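Diguanylate cyclase (Marinobacter aquaeolei VT8, PDB 3IGN) probably makes the second messenger 3',3'-c-di-GMP from two GTP molecules with its GGDEF domain, the part crystallised here with bound c-di-GMP. Local coordinates at residues Arg111-Glu115 with Tyr128-Met132. Residues are numbered along the deposited sequence; the frame is centred on the assembly and turned at random.
Sequences REAIE and YTVSM
The carbonyl oxygen of R111 is gripped twice: E115 N reaches it at 2.9 Å in the helical bond, and a water donates to R111 O while accepting from V130 N. That water carries the helix's polar backbone across to the first residue of the strand; no direct hydrogen bond joins 111-115 to 128-132. A second water lies between I114 O, at 2.8 Å, and Y128 N, from which it accepts.

The apolar part of the contact belongs to I114. Its CG2, anti to the backbone N, sits over one face of the Y128 ring, 3.8 Å from the centroid and 28° off the normal, a CH-pi contact displaced toward the rim at CE2. The other branch ends in CD1, which meets V130 CG1 at 3.8 Å. At the far end of the tyrosine, Y128 OH shares a hydrogen bond with T69 OG1 of helix 59-74.

This is the helix-on-sheet layer of the GGDEF domain: the last turn of helix 100-115 runs nearly antiparallel (170°) to the start of strand 130-136, their axes 9.2 Å apart, after the chain has turned back through the small hairpin of strands 119-120 and 125-126. CB of M132, a selenomethionine, is also directed toward the helix.

On the helix itself, R111 bends at chi3, and its NH1 makes a salt bridge with E115 OE1 at 3.1 Å; the oxygen lies close to the guanidinium plane, whereas the N-H meets the carboxylate from above its plane. E108 takes R111 NH2 in a second salt bridge, and N164 bonds to both R111 NH1 and E115 OE2.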
loop_
_atom_site.group_PDB
_atom_site.type_symbol
_atom_site.label_atom_id
_atom_site.label_comp_id
_atom_site.label_asym_id
_atom_site.label_seq_id
_atom_site.Cartn_x
_atom_site.Cartn_y
_atom_site.Cartn_z
ATOM N N ARG A 111 -2.734 -8.200 4.801
ATOM C CA ARG A 111 -2.979 -7.821 6.195
ATOM C C ARG A 111 -2.676 -8.984 7.123
ATOM O O ARG A 111 -1.979 -8.830 8.121
ATOM C CB ARG A 111 -4.438 -7.414 6.418
ATOM C CG ARG A 111 -4.706 -6.772 7.787
ATOM C CD ARG A 111 -6.184 -6.828 8.152
ATOM N NE ARG A 111 -6.647 -8.209 8.231
ATOM C CZ ARG A 111 -6.279 -9.066 9.177
ATOM N NH1 ARG A 111 -5.452 -8.681 10.141
ATOM N NH2 ARG A 111 -6.711 -10.319 9.144
ATOM N N GLU A 112 -3.213 -10.152 6.790
ATOM C CA GLU A 112 -3.016 -11.338 7.612
ATOM C C GLU A 112 -1.557 -11.769 7.654
ATOM O O GLU A 112 -1.050 -12.157 8.707
ATOM C CB GLU A 112 -3.883 -12.486 7.092
ATOM C CG GLU A 112 -4.157 -13.563 8.130
ATOM C CD GLU A 112 -5.135 -14.615 7.632
ATOM O OE1 GLU A 112 -6.058 -14.252 6.871
ATOM O OE2 GLU A 112 -4.988 -15.798 8.011
ATOM N N ALA A 113 -0.878 -11.701 6.514
ATOM C CA ALA A 113 0.524 -12.094 6.454
ATOM C C ALA A 113 1.356 -11.189 7.355
ATOM O O ALA A 113 2.320 -11.631 7.980
ATOM C CB ALA A 113 1.030 -12.022 5.021
ATOM N N ILE A 114 0.977 -9.919 7.423
ATOM C CA ILE A 114 1.693 -8.968 8.259
ATOM C C ILE A 114 1.349 -9.210 9.728
ATOM O O ILE A 114 2.222 -9.179 10.593
ATOM C CB ILE A 114 1.340 -7.514 7.876
ATOM C CG1 ILE A 114 1.829 -7.236 6.448
ATOM C CG2 ILE A 114 1.921 -6.542 8.902
ATOM C CD1 ILE A 114 2.563 -5.925 6.257
ATOM N N GLU A 115 0.074 -9.465 9.996
ATOM C CA GLU A 115 -0.395 -9.708 11.358
ATOM C C GLU A 115 0.289 -10.937 11.967
ATOM O O GLU A 115 0.617 -10.944 13.155
ATOM C CB GLU A 115 -1.915 -9.898 11.355
ATOM C CG GLU A 115 -2.565 -9.952 12.732
ATOM C CD GLU A 115 -4.067 -10.179 12.650
ATOM O OE1 GLU A 115 -4.488 -11.064 11.877
ATOM O OE2 GLU A 115 -4.828 -9.487 13.357
ATOM N N TYR A 128 3.426 -6.321 14.414
ATOM C CA TYR A 128 2.756 -5.085 14.043
ATOM C C TYR A 128 1.636 -5.369 13.056
ATOM O O TYR A 128 1.419 -6.509 12.659
ATOM C CB TYR A 128 3.765 -4.124 13.405
ATOM C CG TYR A 128 4.301 -4.591 12.063
ATOM C CD1 TYR A 128 5.173 -5.678 11.967
ATOM C CD2 TYR A 128 3.919 -3.949 10.884
ATOM C CE1 TYR A 128 5.652 -6.112 10.721
ATOM C CE2 TYR A 128 4.388 -4.372 9.645
ATOM C CZ TYR A 128 5.250 -5.451 9.566
ATOM O OH TYR A 128 5.695 -5.869 8.332
ATOM N N THR A 129 0.927 -4.322 12.658
ATOM C CA THR A 129 -0.162 -4.465 11.708
ATOM C C THR A 129 -0.188 -3.301 10.737
ATOM O O THR A 129 0.570 -2.339 10.877
ATOM C CB THR A 129 -1.529 -4.525 12.416
ATOM O OG1 THR A 129 -1.718 -3.338 13.200
ATOM C CG2 THR A 129 -1.616 -5.749 13.315
ATOM N N VAL A 130 -1.067 -3.400 9.746
ATOM C CA VAL A 130 -1.220 -2.345 8.755
ATOM C C VAL A 130 -2.693 -2.007 8.608
ATOM O O VAL A 130 -3.568 -2.839 8.859
ATOM C CB VAL A 130 -0.706 -2.766 7.350
ATOM C CG1 VAL A 130 0.824 -2.771 7.314
ATOM C CG2 VAL A 130 -1.252 -4.134 7.000
ATOM N N SER A 131 -2.953 -0.769 8.213
ATOM C CA SER A 131 -4.311 -0.303 7.962
ATOM C C SER A 131 -4.310 -0.129 6.447
ATOM O O SER A 131 -3.332 0.348 5.891
ATOM C CB SER A 131 -4.566 1.041 8.659
ATOM O OG SER A 131 -4.744 0.856 10.060
HETATM N N MSE A 132 -5.391 -0.513 5.781
HETATM C CA MSE A 132 -5.430 -0.409 4.324
HETATM C C MSE A 132 -6.710 0.205 3.772
HETATM O O MSE A 132 -7.805 -0.059 4.270
HETATM C CB MSE A 132 -5.235 -1.801 3.718
HETATM C CG MSE A 132 -4.109 -2.591 4.380
HETATM SE SE MSE A 132 -3.876 -4.358 3.636
HETATM C CE MSE A 132 -5.207 -5.264 4.619
HETATM O O HOH W 1 -2.027 -6.462 9.893
HETATM O O HOH W 2 3.670 -8.812 12.906
HETATM O O HOH W 3 0.702 -8.484 14.492
#